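Local coordinates for protein phospholethanolamine N-methyltransferase 2 (Haemonchus contortus, PDB 4KRI) that probably transfers methyl groups from S-adenosylmethionine to the nitrogen of phosphomonomethylethanolamine on the way to phosphocholine in a parasitic nematode, at residues R225-G230 against N288-V293; K215-M220 against K321-M326; Q239-F244 against D270-Y275. All coordinates share one frame; numbering follows the deposited sequence.

Contact 1. Residues R225-G230 against N288-V293; sequences RMLDIG and NSFDYV. With SAH (S-adenosyl-L-homocysteine), chain D.
R225 meets F290 because each side chain leaves with CG anti to its own carbonyl carbon (chi1 -59° and -69°), and a bend at chi3 of R225 then lays the guanidinium obliquely over one face of the ring. The two planes are 31° apart, and CZ of R225 lies 4.3 Å from the F290 centroid, an off-centre cation-pi contact. L227 CB covers the opposite face, 3.6 Å from the centroid. At the guanidinium edge R225 NH1 reaches S289 O at 2.7 Å, a weak bond by its angle, while NE turns to Q247. The backbone of R225 is held too: its N donates almost straight to the anti lone pair of D291 OD2 (2.8 Å), and its O accepts from Y292 N at 3.1 Å. L227 N bonds Y292 O at 2.9 Å, continuing a parallel pairing that L227 and F294 carry further along the Rossmann-like methyltransferase sheet. G230, just past the strand end, offers its O to the amino N of S-adenosylhomocysteine at 2.8 Å. D291 OD2 thus holds the start of the strand, with the ligand bound past its other end; the negative charge of D291 is probably stabilised by K317, salt-bridged to OD1, and by the R225 N-H.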
loop_
_atom_site.group_PDB
_atom_site.type_symbol
_atom_site.label_atom_id
_atom_site.label_comp_id
_atom_site.label_asym_id
_atom_site.label_seq_id
_atom_site.Cartn_x
_atom_site.Cartn_y
_atom_site.Cartn_z
ATOM N N ARG A 225 5.637 -16.228 -7.515
ATOM C CA ARG A 225 5.535 -14.840 -7.074
ATOM C C ARG A 225 4.098 -14.382 -6.983
ATOM O O ARG A 225 3.332 -14.519 -7.946
ATOM C CB ARG A 225 6.305 -13.934 -8.040
ATOM C CG ARG A 225 7.792 -14.310 -8.147
ATOM C CD ARG A 225 8.633 -13.228 -8.825
ATOM N NE ARG A 225 8.502 -11.941 -8.146
ATOM C CZ ARG A 225 7.890 -10.880 -8.665
ATOM N NH1 ARG A 225 7.367 -10.938 -9.883
ATOM N NH2 ARG A 225 7.811 -9.752 -7.972
ATOM N N MET A 226 3.732 -13.819 -5.836
ATOM C CA MET A 226 2.374 -13.343 -5.628
ATOM C C MET A 226 2.350 -11.854 -5.303
ATOM O O MET A 226 3.157 -11.375 -4.502
ATOM C CB MET A 226 1.699 -14.138 -4.493
ATOM C CG MET A 226 0.367 -13.543 -4.016
ATOM S SD MET A 226 -0.362 -14.541 -2.670
ATOM C CE MET A 226 -1.035 -15.897 -3.621
ATOM N N LEU A 227 1.423 -11.135 -5.934
ATOM C CA LEU A 227 1.149 -9.747 -5.581
ATOM C C LEU A 227 -0.099 -9.724 -4.729
ATOM O O LEU A 227 -1.152 -10.223 -5.156
ATOM C CB LEU A 227 0.892 -8.911 -6.849
ATOM C CG LEU A 227 0.471 -7.459 -6.584
ATOM C CD1 LEU A 227 1.631 -6.668 -5.954
ATOM C CD2 LEU A 227 0.014 -6.800 -7.887
ATOM N N ASP A 228 -0.005 -9.141 -3.531
ATOM C CA ASP A 228 -1.192 -9.015 -2.669
ATOM C C ASP A 228 -1.626 -7.566 -2.670
ATOM O O ASP A 228 -0.889 -6.700 -2.220
ATOM C CB ASP A 228 -0.851 -9.474 -1.237
ATOM C CG ASP A 228 -2.069 -9.498 -0.309
ATOM O OD1 ASP A 228 -2.891 -8.547 -0.341
ATOM O OD2 ASP A 228 -2.216 -10.476 0.470
ATOM N N ILE A 229 -2.828 -7.303 -3.179
ATOM C CA ILE A 229 -3.328 -5.944 -3.276
ATOM C C ILE A 229 -4.208 -5.650 -2.061
ATOM O O ILE A 229 -5.207 -6.328 -1.835
ATOM C CB ILE A 229 -4.126 -5.740 -4.597
ATOM C CG1 ILE A 229 -3.160 -5.780 -5.789
ATOM C CG2 ILE A 229 -4.896 -4.422 -4.558
ATOM C CD1 ILE A 229 -3.855 -5.813 -7.162
ATOM N N GLY A 230 -3.840 -4.624 -1.294
ATOM C CA GLY A 230 -4.571 -4.275 -0.090
ATOM C C GLY A 230 -4.230 -5.209 1.049
ATOM O O GLY A 230 -5.108 -5.756 1.707
ATOM N N ASN A 288 3.964 -8.847 -16.683
ATOM C CA ASN A 288 4.193 -10.265 -16.949
ATOM C C ASN A 288 5.120 -10.887 -15.931
ATOM O O ASN A 288 5.955 -11.710 -16.275
ATOM C CB ASN A 288 4.790 -10.463 -18.345
ATOM C CG ASN A 288 3.869 -9.965 -19.440
ATOM O OD1 ASN A 288 2.694 -10.337 -19.497
ATOM N ND2 ASN A 288 4.394 -9.104 -20.305
ATOM N N SER A 289 4.957 -10.511 -14.674
ATOM C CA SER A 289 5.953 -10.888 -13.679
ATOM C C SER A 289 5.395 -11.707 -12.523
ATOM O O SER A 289 6.157 -12.415 -11.850
ATOM C CB SER A 289 6.694 -9.655 -13.161
ATOM O OG SER A 289 5.857 -8.873 -12.343
ATOM N N PHE A 290 4.085 -11.633 -12.292
ATOM C CA PHE A 290 3.488 -12.360 -11.167
ATOM C C PHE A 290 2.791 -13.648 -11.567
ATOM O O PHE A 290 2.024 -13.684 -12.529
ATOM C CB PHE A 290 2.508 -11.460 -10.380
ATOM C CG PHE A 290 3.199 -10.356 -9.624
ATOM C CD1 PHE A 290 3.826 -10.619 -8.417
ATOM C CD2 PHE A 290 3.245 -9.066 -10.128
ATOM C CE1 PHE A 290 4.475 -9.610 -7.721
ATOM C CE2 PHE A 290 3.901 -8.053 -9.429
ATOM C CZ PHE A 290 4.509 -8.330 -8.232
ATOM N N ASP A 291 3.029 -14.708 -10.793
ATOM C CA ASP A 291 2.261 -15.940 -10.959
ATOM C C ASP A 291 0.819 -15.802 -10.466
ATOM O O ASP A 291 -0.089 -16.413 -11.027
ATOM C CB ASP A 291 2.948 -17.098 -10.230
ATOM C CG ASP A 291 4.297 -17.417 -10.814
ATOM O OD1 ASP A 291 4.329 -18.030 -11.912
ATOM O OD2 ASP A 291 5.324 -17.045 -10.193
ATOM N N TYR A 292 0.620 -15.008 -9.413
ATOM C CA TYR A 292 -0.678 -14.849 -8.773
ATOM C C TYR A 292 -0.878 -13.417 -8.366
ATOM O O TYR A 292 0.063 -12.736 -7.974
ATOM C CB TYR A 292 -0.770 -15.710 -7.490
ATOM C CG TYR A 292 -0.438 -17.145 -7.752
ATOM C CD1 TYR A 292 -1.353 -17.978 -8.389
ATOM C CD2 TYR A 292 0.793 -17.670 -7.383
ATOM C CE1 TYR A 292 -1.044 -19.300 -8.652
ATOM C CE2 TYR A 292 1.114 -18.995 -7.645
ATOM C CZ TYR A 292 0.189 -19.799 -8.277
ATOM O OH TYR A 292 0.503 -21.112 -8.545
ATOM N N VAL A 293 -2.118 -12.960 -8.454
ATOM C CA VAL A 293 -2.500 -11.707 -7.844
ATOM C C VAL A 293 -3.663 -12.044 -6.933
ATOM O O VAL A 293 -4.637 -12.680 -7.346
ATOM C CB VAL A 293 -2.930 -10.669 -8.900
ATOM C CG1 VAL A 293 -3.566 -9.460 -8.222
ATOM C CG2 VAL A 293 -1.720 -10.226 -9.720
HETATM N N SAH D . -6.058 -8.164 2.777
HETATM C CA SAH D . -5.916 -7.833 4.219
HETATM C CB SAH D . -6.443 -6.369 4.488
HETATM C CG SAH D . -7.937 -6.115 4.320
HETATM S SD SAH D . -8.383 -4.373 4.614
HETATM C C SAH D . -6.526 -8.869 5.078
HETATM O O SAH D . -6.987 -9.888 4.582
HETATM O OXT SAH D . -6.360 -8.809 6.285
HETATM C "C5'" SAH D . -8.379 -3.528 3.022
HETATM C "C4'" SAH D . -7.159 -2.880 2.678
HETATM O "O4'" SAH D . -7.240 -2.446 1.294
HETATM C "C3'" SAH D . -6.985 -1.639 3.466
HETATM O "O3'" SAH D . -5.788 -1.742 4.207
HETATM C "C2'" SAH D . -6.890 -0.555 2.488
HETATM O "O2'" SAH D . -5.959 0.435 2.856
HETATM C "C1'" SAH D . -6.490 -1.276 1.242
HETATM N N9 SAH D . -6.752 -0.483 -0.009
HETATM C C8 SAH D . -7.925 0.069 -0.393
HETATM N N7 SAH D . -7.750 0.625 -1.597
HETATM C C5 SAH D . -6.477 0.413 -1.990
HETATM C C6 SAH D . -5.757 0.766 -3.138
HETATM N N6 SAH D . -6.337 1.484 -4.160
HETATM N N1 SAH D . -4.462 0.386 -3.213
HETATM C C2 SAH D . -3.878 -0.310 -2.231
HETATM N N3 SAH D . -4.546 -0.670 -1.120
HETATM C C4 SAH D . -5.834 -0.310 -0.969
#

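Contact 2. Residues K215-M220 against K321-M326; sequences KRFGPM and KVLITM
F217 drives its ring against L323, and this is the tight half of the contact. The CB of L323 sits over one face of the phenyl ring, offset toward the rim, 3.8 Å from the centroid and only 3.4 Å from F217 CZ. Further out on the same leucine, CD1 lies against the backbone of the turn, 3.7 Å from R216 C. K321, its CG anti to the backbone N (chi1 179°), runs past F217 in the opposite direction and packs its methylenes on the ring, with CD 3.7 Å from F217 CD1. F217 also makes an edge-to-face pair with Y292, so the ring spans side chains of two neighbouring strands. The chain here is the link that leaves helix 206-215: a type I turn from K215 to G218, closed by G218 N to K215 O, with G218 at positive phi. In the Rossmann-like methyltransferase fold this link leads from that helix to strand 225-229, and F217 plugs it onto strand 320-329 of the sheet.

The polar side, along the partly exposed turn, is looser. A bend at chi3 carries the K321 ammonium there, and NZ hydrogen-bonds F217 O at 3.2 Å, coming from above the carbonyl plane, 47° out of it. A water shared by K321 NZ and R216 O, 2.6 Å from the latter, adds a second link. R216 NH2 makes salt bridges to E368 and E370, and its guanidinium makes a cation-pi contact with F426.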
loop_
_atom_site.group_PDB
_atom_site.type_symbol
_atom_site.label_atom_id
_atom_site.label_comp_id
_atom_site.label_asym_id
_atom_site.label_seq_id
_atom_site.Cartn_x
_atom_site.Cartn_y
_atom_site.Cartn_z
ATOM N N LYS A 215 -6.378 -21.783 -0.874
ATOM C CA LYS A 215 -6.429 -23.090 -1.509
ATOM C C LYS A 215 -7.237 -23.091 -2.807
ATOM O O LYS A 215 -7.058 -23.963 -3.650
ATOM C CB LYS A 215 -6.980 -24.136 -0.532
ATOM C CG LYS A 215 -5.933 -24.574 0.498
ATOM C CD LYS A 215 -6.524 -25.519 1.545
ATOM C CE LYS A 215 -5.490 -25.855 2.621
ATOM N NZ LYS A 215 -6.064 -26.710 3.705
ATOM N N ARG A 216 -8.114 -22.111 -2.969
ATOM C CA ARG A 216 -8.927 -22.043 -4.179
ATOM C C ARG A 216 -8.159 -21.530 -5.398
ATOM O O ARG A 216 -8.700 -21.482 -6.508
ATOM C CB ARG A 216 -10.197 -21.243 -3.911
ATOM C CG ARG A 216 -11.003 -21.880 -2.789
ATOM C CD ARG A 216 -12.341 -21.256 -2.622
ATOM N NE ARG A 216 -13.131 -21.336 -3.845
ATOM C CZ ARG A 216 -14.414 -20.997 -3.904
ATOM N NH1 ARG A 216 -15.027 -20.577 -2.810
ATOM N NH2 ARG A 216 -15.077 -21.080 -5.047
ATOM N N PHE A 217 -6.893 -21.177 -5.197
ATOM C CA PHE A 217 -6.003 -20.882 -6.323
ATOM C C PHE A 217 -5.699 -22.173 -7.066
ATOM O O PHE A 217 -5.342 -22.150 -8.248
ATOM C CB PHE A 217 -4.673 -20.299 -5.846
ATOM C CG PHE A 217 -4.615 -18.790 -5.831
ATOM C CD1 PHE A 217 -4.564 -18.067 -7.014
ATOM C CD2 PHE A 217 -4.567 -18.099 -4.632
ATOM C CE1 PHE A 217 -4.488 -16.674 -7.002
ATOM C CE2 PHE A 217 -4.483 -16.712 -4.608
ATOM C CZ PHE A 217 -4.432 -15.995 -5.798
ATOM N N GLY A 218 -5.833 -23.296 -6.362
ATOM C CA GLY A 218 -5.372 -24.576 -6.869
ATOM C C GLY A 218 -3.918 -24.782 -6.491
ATOM O O GLY A 218 -3.416 -24.125 -5.578
ATOM N N PRO A 219 -3.224 -25.690 -7.190
ATOM C CA PRO A 219 -1.824 -25.992 -6.868
ATOM C C PRO A 219 -0.931 -24.762 -6.991
ATOM O O PRO A 219 -0.945 -24.086 -8.024
ATOM C CB PRO A 219 -1.431 -27.026 -7.931
ATOM C CG PRO A 219 -2.724 -27.639 -8.368
ATOM C CD PRO A 219 -3.734 -26.524 -8.295
ATOM N N MET A 220 -0.192 -24.463 -5.927
ATOM C CA MET A 220 0.818 -23.409 -5.948
ATOM C C MET A 220 2.150 -24.022 -5.548
ATOM O O MET A 220 2.187 -25.000 -4.794
ATOM C CB MET A 220 0.417 -22.267 -5.010
ATOM C CG MET A 220 -0.890 -21.589 -5.443
ATOM S SD MET A 220 -1.242 -20.070 -4.529
ATOM C CE MET A 220 -1.427 -20.775 -2.912
ATOM N N LYS A 321 -2.782 -16.381 -12.459
ATOM C CA LYS A 321 -4.139 -16.423 -11.916
ATOM C C LYS A 321 -4.409 -15.291 -10.942
ATOM O O LYS A 321 -3.559 -14.956 -10.119
ATOM C CB LYS A 321 -4.394 -17.769 -11.227
ATOM C CG LYS A 321 -5.792 -17.875 -10.622
ATOM C CD LYS A 321 -6.124 -19.302 -10.167
ATOM C CE LYS A 321 -6.730 -20.119 -11.292
ATOM N NZ LYS A 321 -6.997 -21.531 -10.895
ATOM N N VAL A 322 -5.600 -14.704 -11.058
ATOM C CA VAL A 322 -6.063 -13.680 -10.129
ATOM C C VAL A 322 -7.178 -14.276 -9.282
ATOM O O VAL A 322 -7.977 -15.051 -9.781
ATOM C CB VAL A 322 -6.531 -12.407 -10.871
ATOM C CG1 VAL A 322 -7.601 -12.738 -11.908
ATOM C CG2 VAL A 322 -7.050 -11.351 -9.881
ATOM N N LEU A 323 -7.184 -13.962 -7.987
ATOM C CA LEU A 323 -8.242 -14.393 -7.084
ATOM C C LEU A 323 -8.547 -13.241 -6.147
ATOM O O LEU A 323 -7.650 -12.687 -5.519
ATOM C CB LEU A 323 -7.818 -15.641 -6.308
ATOM C CG LEU A 323 -8.913 -16.384 -5.541
ATOM C CD1 LEU A 323 -8.565 -17.857 -5.402
ATOM C CD2 LEU A 323 -9.118 -15.762 -4.174
ATOM N N ILE A 324 -9.820 -12.863 -6.079
ATOM C CA ILE A 324 -10.245 -11.723 -5.270
ATOM C C ILE A 324 -11.496 -12.106 -4.474
ATOM O O ILE A 324 -12.392 -12.774 -5.000
ATOM C CB ILE A 324 -10.597 -10.512 -6.183
ATOM C CG1 ILE A 324 -9.393 -10.111 -7.049
ATOM C CG2 ILE A 324 -11.081 -9.311 -5.368
ATOM C CD1 ILE A 324 -9.717 -9.067 -8.119
ATOM N N THR A 325 -11.550 -11.706 -3.207
ATOM C CA THR A 325 -12.814 -11.698 -2.475
ATOM C C THR A 325 -13.137 -10.250 -2.152
ATOM O O THR A 325 -12.238 -9.448 -1.978
ATOM C CB THR A 325 -12.796 -12.554 -1.180
ATOM O OG1 THR A 325 -11.990 -11.910 -0.182
ATOM C CG2 THR A 325 -12.259 -13.961 -1.459
ATOM N N MET A 326 -14.425 -9.907 -2.090
ATOM C CA MET A 326 -14.782 -8.509 -1.877
ATOM C C MET A 326 -16.172 -8.398 -1.284
ATOM O O MET A 326 -16.995 -9.289 -1.475
ATOM C CB MET A 326 -14.736 -7.755 -3.214
ATOM C CG MET A 326 -15.783 -8.251 -4.198
ATOM S SD MET A 326 -15.564 -7.827 -5.952
ATOM C CE MET A 326 -15.284 -9.471 -6.623
HETATM O O HOH W 1 -8.740 -21.375 -9.137
#

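Contact 3. Residues Q239-F244 against D270-Y275; sequences QAASEF and DARVTY
A241 and R272 bring helix 235-244 beside the type I turn D270-V273 that leads into strand 273-277, their CA atoms 6.1 Å apart. The methyl group of A241 points at the turn and fills the angle between two side chains: V273 CG2 lies 3.6 Å from its CB, and R272 CB is 3.9 Å from the same atom. V273 presents CG2 because this branch stands anti to the carbonyl carbon, with CG1 (chi1 176°) anti to the backbone N.

Helix and strand belong to the Rossmann-like methyltransferase fold, where helix 235-244 follows the glycine-rich turn after strand 225-229 and packs here against the entrance of a strand further along the sheet. The turn carries its own lock, an Asx turn: D270 OD1 accepts from R272 N at 3.0 Å, on the anti side, tilted 27° out of the carboxylate plane. The same oxygen uses its syn lone pair for R272 NE at 2.9 Å, and D270 OD2 takes NH2 at 2.9 Å, a side-on salt bridge in which NE and NH2 of R272 each take one oxygen of D270. Held this way, the guanidinium is laid flat over the helix backbone, with A241 O 3.3 Å above its plane, over the centre. That carbonyl meets the face of the cation and not its N-H groups; the attraction is probably electrostatic. S242 turns its hydroxyl back to R238 O, and its CA only brushes R272 NH2.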
loop_
_atom_site.group_PDB
_atom_site.type_symbol
_atom_site.label_atom_id
_atom_site.label_comp_id
_atom_site.label_asym_id
_atom_site.label_seq_id
_atom_site.Cartn_x
_atom_site.Cartn_y
_atom_site.Cartn_z
ATOM N N GLN A 239 1.027 -15.438 5.672
ATOM C CA GLN A 239 0.491 -16.797 5.606
ATOM C C GLN A 239 0.760 -17.481 4.263
ATOM O O GLN A 239 1.091 -18.668 4.214
ATOM C CB GLN A 239 -1.015 -16.768 5.854
ATOM C CG GLN A 239 -1.660 -18.133 5.823
ATOM C CD GLN A 239 -3.162 -18.032 6.000
ATOM O OE1 GLN A 239 -3.803 -17.196 5.371
ATOM N NE2 GLN A 239 -3.723 -18.869 6.862
ATOM N N ALA A 240 0.603 -16.732 3.178
ATOM C CA ALA A 240 0.936 -17.262 1.854
ATOM C C ALA A 240 2.400 -17.695 1.804
ATOM O O ALA A 240 2.740 -18.753 1.248
ATOM C CB ALA A 240 0.629 -16.222 0.769
ATOM N N ALA A 241 3.273 -16.889 2.405
ATOM C CA ALA A 241 4.683 -17.222 2.420
ATOM C C ALA A 241 4.939 -18.414 3.343
ATOM O O ALA A 241 5.661 -19.353 2.975
ATOM C CB ALA A 241 5.522 -16.023 2.856
ATOM N N SER A 242 4.366 -18.396 4.542
ATOM C CA SER A 242 4.739 -19.434 5.511
ATOM C C SER A 242 4.125 -20.798 5.189
ATOM O O SER A 242 4.734 -21.833 5.454
ATOM C CB SER A 242 4.395 -19.018 6.940
ATOM O OG SER A 242 2.998 -18.861 7.079
ATOM N N GLU A 243 2.938 -20.797 4.597
ATOM C CA GLU A 243 2.217 -22.038 4.316
ATOM C C GLU A 243 2.556 -22.643 2.963
ATOM O O GLU A 243 2.589 -23.866 2.816
ATOM C CB GLU A 243 0.706 -21.793 4.371
ATOM C CG GLU A 243 0.167 -21.591 5.770
ATOM C CD GLU A 243 0.148 -22.882 6.574
ATOM O OE1 GLU A 243 -0.271 -23.932 6.026
ATOM O OE2 GLU A 243 0.557 -22.846 7.755
ATOM N N PHE A 244 2.780 -21.788 1.968
ATOM C CA PHE A 244 3.025 -22.275 0.614
ATOM C C PHE A 244 4.416 -21.955 0.085
ATOM O O PHE A 244 4.788 -22.422 -0.991
ATOM C CB PHE A 244 1.960 -21.723 -0.337
ATOM C CG PHE A 244 0.562 -22.135 0.026
ATOM C CD1 PHE A 244 0.037 -23.331 -0.439
ATOM C CD2 PHE A 244 -0.229 -21.328 0.838
ATOM C CE1 PHE A 244 -1.246 -23.719 -0.105
ATOM C CE2 PHE A 244 -1.511 -21.708 1.176
ATOM C CZ PHE A 244 -2.025 -22.903 0.698
ATOM N N ASP A 270 11.078 -12.686 7.547
ATOM C CA ASP A 270 10.793 -13.673 6.516
ATOM C C ASP A 270 11.100 -13.003 5.180
ATOM O O ASP A 270 10.332 -12.149 4.728
ATOM C CB ASP A 270 9.328 -14.116 6.582
ATOM C CG ASP A 270 9.016 -15.288 5.640
ATOM O OD1 ASP A 270 9.702 -15.438 4.602
ATOM O OD2 ASP A 270 8.089 -16.066 5.949
ATOM N N ALA A 271 12.214 -13.391 4.554
ATOM C CA ALA A 271 12.661 -12.724 3.330
ATOM C C ALA A 271 11.778 -13.002 2.121
ATOM O O ALA A 271 12.001 -12.422 1.054
ATOM C CB ALA A 271 14.111 -13.056 3.005
ATOM N N ARG A 272 10.773 -13.862 2.278
ATOM C CA ARG A 272 9.808 -14.074 1.185
ATOM C C ARG A 272 8.828 -12.932 1.043
ATOM O O ARG A 272 8.139 -12.822 0.029
ATOM C CB ARG A 272 9.031 -15.388 1.391
ATOM C CG ARG A 272 9.946 -16.596 1.131
ATOM C CD ARG A 272 9.365 -17.905 1.643
ATOM N NE ARG A 272 9.053 -17.872 3.071
ATOM C CZ ARG A 272 8.840 -18.956 3.807
ATOM N NH1 ARG A 272 8.952 -20.161 3.258
ATOM N NH2 ARG A 272 8.543 -18.839 5.094
ATOM N N VAL A 273 8.770 -12.066 2.049
ATOM C CA VAL A 273 7.731 -11.050 2.096
ATOM C C VAL A 273 8.289 -9.639 2.052
ATOM O O VAL A 273 9.160 -9.288 2.832
ATOM C CB VAL A 273 6.915 -11.193 3.377
ATOM C CG1 VAL A 273 5.876 -10.072 3.475
ATOM C CG2 VAL A 273 6.219 -12.542 3.383
ATOM N N THR A 274 7.779 -8.828 1.132
ATOM C CA THR A 274 8.172 -7.420 1.058
ATOM C C THR A 274 6.890 -6.593 0.902
ATOM O O THR A 274 5.850 -7.142 0.547
ATOM C CB THR A 274 9.143 -7.149 -0.100
ATOM O OG1 THR A 274 8.542 -7.569 -1.337
ATOM C CG2 THR A 274 10.503 -7.884 0.140
ATOM N N TYR A 275 6.971 -5.293 1.177
ATOM C CA TYR A 275 5.795 -4.422 1.191
ATOM C C TYR A 275 6.076 -3.078 0.516
ATOM O O TYR A 275 7.223 -2.631 0.468
ATOM C CB TYR A 275 5.375 -4.152 2.638
ATOM C CG TYR A 275 4.878 -5.354 3.413
ATOM C CD1 TYR A 275 3.783 -6.083 2.976
ATOM C CD2 TYR A 275 5.486 -5.734 4.602
ATOM C CE1 TYR A 275 3.302 -7.172 3.699
ATOM C CE2 TYR A 275 5.011 -6.827 5.335
ATOM C CZ TYR A 275 3.939 -7.541 4.872
ATOM O OH TYR A 275 3.473 -8.608 5.621
#

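From the N terminus, the chain first reaches 215-220, the loop leaving helix 206-215, and contact 2 closes the longest of the three loops when strand 320-329 arrives 101 residues later. Strand 225-229 opens contact 1, closed at 288-293; helix 235-244 opens contact 3, closed at 270-275. The loops nest without crossing: 3 within 1, and 1 within 2. Contacts 1 and 2 meet through strands 290-296 and 320-329, V293 N and O pairing with K321 O and L323 N. M226 SD packs on A240 CB between contacts 1 and 3, and M220 CE on F244 between contacts 2 and 3, tying sheet, helix and preceding loop together.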